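Local coordinates for protein metalloprotease stcE (Escherichia coli, PDB 4DNY) that is a secreted zinc metalloprotease, a mucinase that probably cleaves O-linked glycoproteins and is essential to adhesion and immune evasion during infection, at residues K26-V31 with N35-A40; S43-H48 with V55-A60; P74-K79 with G115-S120; R98-T101 with T107-F110. All blocks are in the same frame, centred on the assembly; numbering follows the deposited sequence.

Contact 1: residues K26-V31 with N35-A40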
loop_
_atom_site.group_PDB
_atom_site.type_symbol
_atom_site.label_atom_id
_atom_site.label_comp_id
_atom_site.label_asym_id
_atom_site.label_seq_id
_atom_site.Cartn_x
_atom_site.Cartn_y
_atom_site.Cartn_z
ATOM N N LYS A 26 7.041 -2.085 -8.156
ATOM C CA LYS A 26 6.803 -3.472 -7.750
ATOM C C LYS A 26 5.360 -3.759 -7.698
ATOM O O LYS A 26 4.628 -3.125 -6.993
ATOM C CB LYS A 26 7.419 -3.706 -6.373
ATOM C CG LYS A 26 6.955 -4.983 -5.706
ATOM C CD LYS A 26 7.503 -6.275 -6.341
ATOM C CE LYS A 26 6.897 -7.524 -5.656
ATOM N NZ LYS A 26 7.452 -8.820 -6.154
ATOM N N ILE A 27 4.935 -4.804 -8.421
ATOM C CA ILE A 27 3.536 -5.250 -8.331
ATOM C C ILE A 27 3.454 -6.467 -7.436
ATOM O O ILE A 27 4.216 -7.396 -7.580
ATOM C CB ILE A 27 2.974 -5.634 -9.732
ATOM C CG1 ILE A 27 2.848 -4.400 -10.591
ATOM C CG2 ILE A 27 1.636 -6.333 -9.633
ATOM C CD1 ILE A 27 4.133 -3.963 -11.094
ATOM N N ILE A 28 2.497 -6.467 -6.496
ATOM C CA ILE A 28 2.237 -7.604 -5.641
ATOM C C ILE A 28 0.938 -8.117 -6.067
ATOM O O ILE A 28 -0.061 -7.475 -5.916
ATOM C CB ILE A 28 2.225 -7.150 -4.115
ATOM C CG1 ILE A 28 3.627 -6.749 -3.699
ATOM C CG2 ILE A 28 1.569 -8.258 -3.227
ATOM C CD1 ILE A 28 3.749 -6.182 -2.307
ATOM N N ASN A 29 0.897 -9.288 -6.701
ATOM C CA ASN A 29 -0.331 -9.831 -7.302
ATOM C C ASN A 29 -0.380 -11.340 -7.285
ATOM O O ASN A 29 -1.073 -11.936 -8.122
ATOM C CB ASN A 29 -0.515 -9.326 -8.737
ATOM C CG ASN A 29 0.547 -9.859 -9.694
ATOM O OD1 ASN A 29 1.539 -10.409 -9.264
ATOM N ND2 ASN A 29 0.352 -9.663 -11.006
ATOM N N THR A 30 0.307 -11.938 -6.320
ATOM C CA THR A 30 0.248 -13.409 -6.168
ATOM C C THR A 30 -0.139 -13.733 -4.747
ATOM O O THR A 30 0.001 -12.888 -3.857
ATOM C CB THR A 30 1.642 -14.038 -6.457
ATOM O OG1 THR A 30 2.595 -13.446 -5.571
ATOM C CG2 THR A 30 2.032 -13.828 -7.905
ATOM N N VAL A 31 -0.608 -14.975 -4.518
ATOM C CA VAL A 31 -1.124 -15.371 -3.193
ATOM C C VAL A 31 -0.066 -15.261 -2.113
ATOM O O VAL A 31 -0.307 -14.667 -1.058
ATOM C CB VAL A 31 -1.754 -16.768 -3.215
ATOM C CG1 VAL A 31 -2.156 -17.146 -1.758
ATOM C CG2 VAL A 31 -2.954 -16.785 -4.151
ATOM N N ASN A 35 -0.269 -12.701 1.066
ATOM C CA ASN A 35 -0.344 -13.273 2.405
ATOM C C ASN A 35 0.599 -12.574 3.411
ATOM O O ASN A 35 0.309 -12.576 4.608
ATOM C CB ASN A 35 -0.014 -14.784 2.344
ATOM C CG ASN A 35 -1.135 -15.621 1.882
ATOM O OD1 ASN A 35 -2.278 -15.177 1.791
ATOM N ND2 ASN A 35 -0.824 -16.896 1.573
ATOM N N LYS A 36 1.692 -12.001 2.946
ATOM C CA LYS A 36 2.652 -11.299 3.817
ATOM C C LYS A 36 2.156 -9.939 4.306
ATOM O O LYS A 36 2.791 -9.337 5.177
ATOM C CB LYS A 36 4.008 -11.158 3.154
ATOM C CG LYS A 36 4.727 -12.474 2.773
ATOM C CD LYS A 36 6.079 -12.134 2.133
ATOM C CE LYS A 36 6.810 -13.386 1.683
ATOM N NZ LYS A 36 8.106 -12.986 1.033
ATOM N N LEU A 37 1.072 -9.420 3.725
ATOM C CA LEU A 37 0.668 -8.046 3.956
ATOM C C LEU A 37 0.006 -7.806 5.310
ATOM O O LEU A 37 -0.146 -6.662 5.737
ATOM C CB LEU A 37 -0.240 -7.522 2.816
ATOM C CG LEU A 37 0.383 -7.539 1.402
ATOM C CD1 LEU A 37 -0.696 -7.107 0.428
ATOM C CD2 LEU A 37 1.601 -6.618 1.344
ATOM N N SER A 38 -0.381 -8.879 5.974
ATOM C CA SER A 38 -0.990 -8.789 7.290
ATOM C C SER A 38 0.051 -8.483 8.393
ATOM O O SER A 38 -0.320 -8.141 9.517
ATOM C CB SER A 38 -1.713 -10.094 7.550
ATOM O OG SER A 38 -0.736 -11.177 7.523
ATOM N N ASP A 39 1.330 -8.500 8.033
ATOM C CA ASP A 39 2.415 -8.148 8.982
ATOM C C ASP A 39 2.195 -6.766 9.571
ATOM O O ASP A 39 2.120 -5.792 8.852
ATOM C CB ASP A 39 3.807 -8.231 8.308
ATOM C CG ASP A 39 4.954 -7.995 9.289
ATOM O OD1 ASP A 39 5.304 -8.900 10.064
ATOM O OD2 ASP A 39 5.519 -6.900 9.337
ATOM N N ALA A 40 2.183 -6.658 10.912
ATOM C CA ALA A 40 1.863 -5.396 11.562
ATOM C C ALA A 40 2.842 -4.292 11.228
ATOM O O ALA A 40 2.518 -3.107 11.307
ATOM C CB ALA A 40 1.837 -5.604 13.115
#
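Two first torsions set V31 and N35 side by side: V31 places CG1 opposite its backbone N (chi1 175°), while N35 turns CG back beside its own N (chi1 -79°); one helical turn apart, the two side chains lie alongside and point the same way. The pair spans the short helix 31-35, which follows edge strand 25-28 of the five-stranded mixed sheet, with T30 at the N-cap position. The evidence for the helical turn is the i to i+4 bond from N35 N to V31 O, 2.9 Å long and bent to 153° at the hydrogen. The N35 amide also lies near this carbonyl, but its ND2 is poorly angled to V31 O and no bond is counted there.

The second point of touch is apolar and buried. I28, the last residue of the strand, and L37, two residues after N35, aim at each other and meet as CD1 of I28 against CD2 of L37 at 4.3 Å, a loose approach. Both also lie on I57 of strand 54-60, which places them in the interior. K26 NZ, on the strand, forms a salt bridge with OE1 of E33 in the helix. At the exposed end, methyl CG1 of V31 rests 3.6 Å from amide nitrogen ND2 of N35.

Contact 2: residues S43-H48 with V55-A60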
loop_
_atom_site.group_PDB
_atom_site.type_symbol
_atom_site.label_atom_id
_atom_site.label_comp_id
_atom_site.label_asym_id
_atom_site.label_seq_id
_atom_site.Cartn_x
_atom_site.Cartn_y
_atom_site.Cartn_z
ATOM N N SER A 43 6.366 -5.238 6.831
ATOM C CA SER A 43 7.759 -5.514 6.483
ATOM C C SER A 43 8.010 -5.790 4.997
ATOM O O SER A 43 8.997 -5.349 4.452
ATOM C CB SER A 43 8.299 -6.679 7.343
ATOM O OG SER A 43 8.279 -6.277 8.698
ATOM N N SER A 44 7.106 -6.514 4.317
ATOM C CA SER A 44 7.354 -6.851 2.921
ATOM C C SER A 44 7.214 -5.656 2.030
ATOM O O SER A 44 7.984 -5.491 1.121
ATOM C CB SER A 44 6.455 -8.023 2.403
ATOM O OG SER A 44 5.106 -7.672 2.382
ATOM N N ILE A 45 6.233 -4.796 2.315
ATOM C CA ILE A 45 6.086 -3.536 1.559
ATOM C C ILE A 45 7.347 -2.718 1.767
ATOM O O ILE A 45 7.915 -2.174 0.826
ATOM C CB ILE A 45 4.839 -2.737 2.039
ATOM C CG1 ILE A 45 3.508 -3.468 1.656
ATOM C CG2 ILE A 45 4.844 -1.311 1.391
ATOM C CD1 ILE A 45 2.277 -2.723 2.092
ATOM N N HIS A 46 7.823 -2.650 3.035
ATOM C CA HIS A 46 9.013 -1.893 3.358
ATOM C C HIS A 46 10.226 -2.384 2.522
ATOM O O HIS A 46 10.961 -1.597 1.926
ATOM C CB HIS A 46 9.302 -2.046 4.866
ATOM C CG HIS A 46 10.080 -0.923 5.461
ATOM N ND1 HIS A 46 9.982 -0.594 6.807
ATOM C CD2 HIS A 46 10.929 -0.023 4.904
ATOM C CE1 HIS A 46 10.745 0.470 7.043
ATOM N NE2 HIS A 46 11.352 0.815 5.918
ATOM N N SER A 47 10.398 -3.702 2.487
ATOM C CA SER A 47 11.532 -4.333 1.754
ATOM C C SER A 47 11.451 -3.996 0.245
ATOM O O SER A 47 12.429 -3.642 -0.365
ATOM C CB SER A 47 11.575 -5.861 1.976
ATOM O OG SER A 47 10.373 -6.421 1.480
ATOM N N HIS A 48 10.254 -4.100 -0.320
ATOM C CA HIS A 48 10.073 -3.777 -1.743
ATOM C C HIS A 48 10.267 -2.321 -2.093
ATOM O O HIS A 48 10.783 -1.985 -3.171
ATOM C CB HIS A 48 8.697 -4.312 -2.235
ATOM C CG HIS A 48 8.664 -5.801 -2.337
ATOM N ND1 HIS A 48 9.616 -6.518 -3.042
ATOM C CD2 HIS A 48 7.807 -6.698 -1.814
ATOM C CE1 HIS A 48 9.341 -7.808 -2.932
ATOM N NE2 HIS A 48 8.238 -7.937 -2.210
ATOM N N VAL A 55 5.021 0.638 -4.811
ATOM C CA VAL A 55 4.516 -0.747 -4.708
ATOM C C VAL A 55 3.044 -0.682 -5.038
ATOM O O VAL A 55 2.311 0.154 -4.454
ATOM C CB VAL A 55 4.727 -1.333 -3.321
ATOM C CG1 VAL A 55 3.875 -2.608 -3.107
ATOM C CG2 VAL A 55 6.244 -1.646 -3.055
ATOM N N GLU A 56 2.566 -1.560 -5.919
ATOM C CA GLU A 56 1.152 -1.600 -6.334
ATOM C C GLU A 56 0.631 -3.003 -5.987
ATOM O O GLU A 56 1.145 -3.999 -6.523
ATOM C CB GLU A 56 0.997 -1.312 -7.830
ATOM C CG GLU A 56 -0.454 -1.422 -8.275
ATOM C CD GLU A 56 -0.708 -0.836 -9.677
ATOM O OE1 GLU A 56 -0.121 0.191 -10.046
ATOM O OE2 GLU A 56 -1.505 -1.395 -10.377
ATOM N N ILE A 57 -0.357 -3.044 -5.111
ATOM C CA ILE A 57 -0.906 -4.284 -4.595
ATOM C C ILE A 57 -2.235 -4.555 -5.214
ATOM O O ILE A 57 -3.123 -3.691 -5.231
ATOM C CB ILE A 57 -1.068 -4.160 -3.070
ATOM C CG1 ILE A 57 0.299 -4.087 -2.407
ATOM C CG2 ILE A 57 -1.947 -5.332 -2.472
ATOM C CD1 ILE A 57 0.273 -3.550 -0.926
ATOM N N HIS A 58 -2.367 -5.753 -5.781
ATOM C CA HIS A 58 -3.642 -6.186 -6.405
ATOM C C HIS A 58 -4.216 -7.331 -5.601
ATOM O O HIS A 58 -3.690 -8.445 -5.641
ATOM C CB HIS A 58 -3.384 -6.705 -7.802
ATOM C CG HIS A 58 -2.962 -5.662 -8.772
ATOM N ND1 HIS A 58 -2.526 -5.997 -10.048
ATOM C CD2 HIS A 58 -2.726 -4.334 -8.617
ATOM C CE1 HIS A 58 -2.203 -4.867 -10.668
ATOM N NE2 HIS A 58 -2.297 -3.841 -9.825
ATOM N N THR A 59 -5.283 -7.067 -4.819
ATOM C CA THR A 59 -6.027 -8.143 -4.169
ATOM C C THR A 59 -7.099 -8.637 -5.144
ATOM O O THR A 59 -7.579 -7.854 -5.998
ATOM C CB THR A 59 -6.623 -7.691 -2.865
ATOM O OG1 THR A 59 -7.324 -6.476 -3.079
ATOM C CG2 THR A 59 -5.526 -7.502 -1.759
ATOM N N ALA A 60 -7.484 -9.884 -5.024
ATOM C CA ALA A 60 -8.480 -10.482 -5.918
ATOM C C ALA A 60 -9.157 -11.597 -5.202
ATOM O O ALA A 60 -8.735 -12.001 -4.110
ATOM C CB ALA A 60 -7.775 -10.986 -7.223
#
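I45 meets I57 by its longer branch, and the path can be traced outward from CB. From I45 CB, CG1 leaves on the side of the backbone N, opposite the carbonyl carbon (chi1 -68°), and already comes to 4.1 Å from CD1 of I57. The chain then runs on fully extended beyond CG1, and I45 CD1 reaches the same I57 CD1 at 3.7 Å. The two side chains cross at about a right angle, and both CG1 and CD1 of I45 meet the single methyl I57 CD1. L37 and P71 also lie against I45.

One turn further along, H48 touches V55 through its CB, 3.7 Å from CG2 of V55. This is helix-on-sheet packing: helix 43-49 lies on one face of the sheet that holds strand 54-60, a strand of the beta-sandwich domain of StcE, with short-segment axes 9.8 Å apart and running 139° to each other. V55 and I57 both point toward the helix, and I28 of the edge strand touches both.

Within the helix, S44 O takes two donors from the same face of its plane: H48 N, and S47 OG at 2.6 Å. E56 and H58 lie out of contact with the helix, and there NE2 of H58 donates to OE2 of E56 over 2.6 Å at 171°, close to the ring plane and using the anti lone pair of the carboxylate. OE1 of the buried E56 makes salt bridges to K25 and R82.

Contact 3: residues P74-K79 with G115-S120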
loop_
_atom_site.group_PDB
_atom_site.type_symbol
_atom_site.label_atom_id
_atom_site.label_comp_id
_atom_site.label_asym_id
_atom_site.label_seq_id
_atom_site.Cartn_x
_atom_site.Cartn_y
_atom_site.Cartn_z
ATOM N N PRO A 74 12.228 5.961 8.239
ATOM C CA PRO A 74 12.860 7.033 7.525
ATOM C C PRO A 74 13.058 6.791 6.022
ATOM O O PRO A 74 12.842 7.714 5.212
ATOM C CB PRO A 74 14.227 7.160 8.233
ATOM C CG PRO A 74 14.083 6.523 9.522
ATOM C CD PRO A 74 13.002 5.512 9.425
ATOM N N ASP A 75 13.434 5.569 5.651
ATOM C CA ASP A 75 13.768 5.262 4.285
ATOM C C ASP A 75 12.571 5.233 3.335
ATOM O O ASP A 75 12.737 5.011 2.129
ATOM C CB ASP A 75 14.573 3.950 4.198
ATOM C CG ASP A 75 13.836 2.745 4.757
ATOM O OD1 ASP A 75 12.800 2.874 5.435
ATOM O OD2 ASP A 75 14.348 1.640 4.510
ATOM N N LEU A 76 11.377 5.484 3.882
ATOM C CA LEU A 76 10.123 5.514 3.064
ATOM C C LEU A 76 9.825 6.902 2.481
ATOM O O LEU A 76 8.838 7.100 1.781
ATOM C CB LEU A 76 8.945 5.061 3.923
ATOM C CG LEU A 76 8.917 3.601 4.412
ATOM C CD1 LEU A 76 7.865 3.381 5.462
ATOM C CD2 LEU A 76 8.796 2.597 3.257
ATOM N N GLU A 77 10.668 7.870 2.754
ATOM C CA GLU A 77 10.467 9.219 2.291
ATOM C C GLU A 77 10.212 9.291 0.784
ATOM O O GLU A 77 11.025 8.829 -0.026
ATOM C CB GLU A 77 11.667 10.060 2.668
ATOM C CG GLU A 77 11.462 11.475 2.699
ATOM C CD GLU A 77 10.323 11.958 3.601
ATOM O OE1 GLU A 77 9.982 11.322 4.668
ATOM O OE2 GLU A 77 9.767 12.905 3.122
ATOM N N GLY A 78 9.073 9.877 0.430
ATOM C CA GLY A 78 8.643 10.049 -0.955
ATOM C C GLY A 78 8.121 8.799 -1.647
ATOM O O GLY A 78 7.725 8.862 -2.837
ATOM N N LYS A 79 8.134 7.685 -0.955
ATOM C CA LYS A 79 7.664 6.429 -1.520
ATOM C C LYS A 79 6.142 6.415 -1.609
ATOM O O LYS A 79 5.441 7.059 -0.852
ATOM C CB LYS A 79 8.143 5.238 -0.673
ATOM C CG LYS A 79 9.634 5.098 -0.615
ATOM C CD LYS A 79 10.254 4.835 -1.964
ATOM C CE LYS A 79 11.784 4.628 -1.895
ATOM N NZ LYS A 79 12.366 4.008 -3.064
ATOM N N GLY A 115 7.719 11.614 7.162
ATOM C CA GLY A 115 7.418 10.698 8.265
ATOM C C GLY A 115 5.961 10.303 8.425
ATOM O O GLY A 115 5.580 9.664 9.412
ATOM N N GLN A 116 5.095 10.671 7.472
ATOM C CA GLN A 116 3.667 10.368 7.552
ATOM C C GLN A 116 3.113 9.948 6.171
ATOM O O GLN A 116 3.386 10.579 5.175
ATOM C CB GLN A 116 2.904 11.585 8.054
ATOM C CG GLN A 116 1.407 11.350 8.346
ATOM C CD GLN A 116 0.722 12.583 8.870
ATOM O OE1 GLN A 116 0.979 13.043 9.973
ATOM N NE2 GLN A 116 -0.136 13.170 8.028
ATOM N N TRP A 117 2.232 8.931 6.165
ATOM C CA TRP A 117 1.508 8.570 4.987
ATOM C C TRP A 117 0.356 9.541 4.728
ATOM O O TRP A 117 -0.402 9.896 5.672
ATOM C CB TRP A 117 0.893 7.158 5.101
ATOM C CG TRP A 117 1.900 6.059 5.007
ATOM C CD1 TRP A 117 2.377 5.329 6.029
ATOM C CD2 TRP A 117 2.599 5.646 3.829
ATOM N NE1 TRP A 117 3.325 4.433 5.563
ATOM C CE2 TRP A 117 3.459 4.601 4.200
ATOM C CE3 TRP A 117 2.565 6.046 2.453
ATOM C CZ2 TRP A 117 4.315 3.987 3.280
ATOM C CZ3 TRP A 117 3.379 5.436 1.546
ATOM C CH2 TRP A 117 4.247 4.383 1.969
ATOM N N PHE A 118 0.210 9.985 3.482
ATOM C CA PHE A 118 -0.910 10.761 3.009
ATOM C C PHE A 118 -1.693 9.920 1.999
ATOM O O PHE A 118 -1.111 9.382 1.081
ATOM C CB PHE A 118 -0.434 12.052 2.354
ATOM C CG PHE A 118 0.154 13.004 3.328
ATOM C CD1 PHE A 118 -0.618 14.000 3.883
ATOM C CD2 PHE A 118 1.470 12.889 3.710
ATOM C CE1 PHE A 118 -0.070 14.862 4.830
ATOM C CE2 PHE A 118 1.998 13.745 4.694
ATOM C CZ PHE A 118 1.222 14.720 5.212
ATOM N N ARG A 119 -2.998 9.838 2.168
ATOM C CA ARG A 119 -3.883 9.168 1.241
ATOM C C ARG A 119 -4.492 10.169 0.267
ATOM O O ARG A 119 -5.058 11.184 0.648
ATOM C CB ARG A 119 -4.984 8.405 2.007
ATOM C CG ARG A 119 -5.812 7.516 1.100
ATOM C CD ARG A 119 -6.855 6.710 1.894
ATOM N NE ARG A 119 -7.943 7.498 2.397
ATOM C CZ ARG A 119 -8.943 7.911 1.599
ATOM N NH1 ARG A 119 -8.944 7.586 0.292
ATOM N NH2 ARG A 119 -9.930 8.618 2.084
ATOM N N SER A 120 -4.376 9.870 -1.015
ATOM C CA SER A 120 -4.983 10.679 -2.071
ATOM C C SER A 120 -6.472 10.763 -1.886
ATOM O O SER A 120 -7.150 9.763 -1.775
ATOM C CB SER A 120 -4.641 10.082 -3.417
ATOM O OG SER A 120 -5.200 10.873 -4.461
#
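Packing round the indole of W117 brings in a methyl of L76 and the backbone oxygen of K79, both obliquely. L76 points its CB toward strand 116-119, and its CD1 makes an apolar contact 4.2 Å from CZ2 of W117. Two atoms along the same six-membered ring, K79 O, a polar atom in van der Waals contact, lies 3.6 Å from CZ3 of W117. W117 reaches them because its CG sits beside the backbone N (chi1 -73°), which carries the end of the indole nearer to the loop than its CB direction alone would suggest. Its NE1 is hydrogen-bonded to P71 O, which helps hold the ring's rotation, and Y112 packs against it edge-to-face.

Polar contact across the segments is slight. E77 starts away from G115, but a bend at chi2 (55°) brings its carboxylate back. OE2 accepts from N114 N, the main bond, and OE1 only weakly from G115 N, at 3.4 Å and 134°.

Turn geometry shapes the loop itself. K79 N to L76 O, 2.9 Å, closes a type II beta turn, with G78 at its positive-phi position. The loop is seated between helix 43-49, where L76 touches H46 and L49 and K79 NZ hydrogen-bonds to L49 O, at the helix's C-terminal end, and to N52 O, and strand 107-113 of the five-stranded sheet, where G78 and K79 pair by backbone bonds with Y112.

Contact 4: residues R98-T101 with T107-F110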
loop_
_atom_site.group_PDB
_atom_site.type_symbol
_atom_site.label_atom_id
_atom_site.label_comp_id
_atom_site.label_asym_id
_atom_site.label_seq_id
_atom_site.Cartn_x
_atom_site.Cartn_y
_atom_site.Cartn_z
ATOM N N ARG A 98 -4.431 6.230 11.165
ATOM C CA ARG A 98 -5.645 6.169 10.326
ATOM C C ARG A 98 -5.857 4.801 9.721
ATOM O O ARG A 98 -4.977 3.976 9.711
ATOM C CB ARG A 98 -5.576 7.237 9.246
ATOM C CG ARG A 98 -5.493 8.667 9.842
ATOM C CD ARG A 98 -5.695 9.725 8.790
ATOM N NE ARG A 98 -5.402 11.042 9.348
ATOM C CZ ARG A 98 -5.789 12.211 8.827
ATOM N NH1 ARG A 98 -6.510 12.247 7.708
ATOM N NH2 ARG A 98 -5.466 13.366 9.430
ATOM N N LYS A 99 -7.064 4.578 9.249
ATOM C CA LYS A 99 -7.393 3.373 8.509
ATOM C C LYS A 99 -8.476 3.737 7.458
ATOM O O LYS A 99 -9.193 4.739 7.600
ATOM C CB LYS A 99 -7.875 2.270 9.438
ATOM C CG LYS A 99 -9.149 2.566 10.131
ATOM C CD LYS A 99 -9.539 1.411 11.047
ATOM C CE LYS A 99 -10.675 1.736 12.012
ATOM N NZ LYS A 99 -11.885 2.330 11.402
ATOM N N VAL A 100 -8.539 2.915 6.412
ATOM C CA VAL A 100 -9.496 3.112 5.344
ATOM C C VAL A 100 -9.900 1.740 4.836
ATOM O O VAL A 100 -9.100 0.787 4.827
ATOM C CB VAL A 100 -8.916 3.988 4.212
ATOM C CG1 VAL A 100 -7.649 3.333 3.543
ATOM C CG2 VAL A 100 -9.998 4.304 3.146
ATOM N N THR A 101 -11.156 1.605 4.459
ATOM C CA THR A 101 -11.652 0.360 3.854
ATOM C C THR A 101 -11.330 0.283 2.337
ATOM O O THR A 101 -11.598 1.228 1.595
ATOM C CB THR A 101 -13.161 0.233 4.069
ATOM O OG1 THR A 101 -13.397 0.209 5.469
ATOM C CG2 THR A 101 -13.722 -1.064 3.400
ATOM N N THR A 107 -9.621 1.716 -6.009
ATOM C CA THR A 107 -8.187 1.984 -6.055
ATOM C C THR A 107 -7.902 2.978 -4.935
ATOM O O THR A 107 -8.712 3.962 -4.691
ATOM C CB THR A 107 -7.797 2.605 -7.387
ATOM O OG1 THR A 107 -7.924 1.676 -8.434
ATOM C CG2 THR A 107 -6.350 3.137 -7.383
ATOM N N LEU A 108 -6.804 2.784 -4.222
ATOM C CA LEU A 108 -6.337 3.694 -3.186
ATOM C C LEU A 108 -4.882 4.059 -3.475
ATOM O O LEU A 108 -4.137 3.280 -4.031
ATOM C CB LEU A 108 -6.411 3.065 -1.798
ATOM C CG LEU A 108 -7.755 2.627 -1.300
ATOM C CD1 LEU A 108 -7.567 1.856 0.002
ATOM C CD2 LEU A 108 -8.674 3.821 -1.142
ATOM N N LEU A 109 -4.447 5.259 -3.078
ATOM C CA LEU A 109 -3.085 5.677 -3.338
ATOM C C LEU A 109 -2.514 6.475 -2.143
ATOM O O LEU A 109 -3.231 7.335 -1.579
ATOM C CB LEU A 109 -3.024 6.548 -4.566
ATOM C CG LEU A 109 -1.643 6.989 -5.068
ATOM C CD1 LEU A 109 -0.812 5.752 -5.524
ATOM C CD2 LEU A 109 -1.758 7.968 -6.212
ATOM N N PHE A 110 -1.286 6.165 -1.747
ATOM C CA PHE A 110 -0.611 6.716 -0.583
ATOM C C PHE A 110 0.785 7.189 -0.950
ATOM O O PHE A 110 1.449 6.599 -1.813
ATOM C CB PHE A 110 -0.497 5.666 0.536
ATOM C CG PHE A 110 -1.792 5.134 1.040
ATOM C CD1 PHE A 110 -2.408 5.662 2.177
ATOM C CD2 PHE A 110 -2.402 4.083 0.414
ATOM C CE1 PHE A 110 -3.605 5.159 2.634
ATOM C CE2 PHE A 110 -3.610 3.550 0.895
ATOM C CZ PHE A 110 -4.180 4.099 2.028
#
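V100 turns CG1 toward both L108 and F110, and its rotamer explains how. CG1 is set between the backbone N and the carbonyl carbon (chi1 61°), the crowded position for a valine branch, and from there CG1 reaches the side chains of the facing strand. L108 answers with CG beside its own backbone N (chi1 -60°) and an extended chain beyond it. Its CD1 and V100 CG1 meet tip to tip at 3.8 Å. F110, like L108, comes from the strand facing V100, and its ring presents an edge: V100 CG1 sits in the ring plane, 3.9 Å from CZ of F110. One methyl group thus contacts two side chains, while the T101 backbone makes a looser approach, its O 4.4 Å from L108 CD1.

F110 is in an edge-to-face arrangement with Y95, and the side chain of R119 touches V100, L108 and F110.

The strands themselves are too far apart for backbone pairing: the V100 and L108 CA atoms, the nearest pair, are 9.1 Å apart, and the short-segment axes are 9.8 Å apart at 159°, nearly antiparallel. Strand 98-102 belongs to the three-stranded sheet and strand 107-113 to the five-stranded one, so the contact is sheet facing sheet across an apolar layer, the packing characteristic of a beta-sandwich.

All four contacts reach the five-stranded sheet. Contacts 1 and 2, with centres 5 Å apart, use the neighbouring strands 25-28 and 54-60, probably joined by a hydrogen bond between K26 O and E56 N at 2.8 Å. Contacts 3 and 4, 13 Å apart between centres, use neighbouring strands 116-119 and 107-113 at the other edge. Contact 2 touches contact 3 through H46 and D75, whereas contact 1 is about 19 Å from contact 3, centre to centre, on the opposite side of the chain's centre. Along the chain, contacts 1 and 2 come first, and contact 4 falls between the two segments of contact 3. Helix packing on the sheet's face near one edge and sheet-on-sheet packing toward the other together make one compact domain.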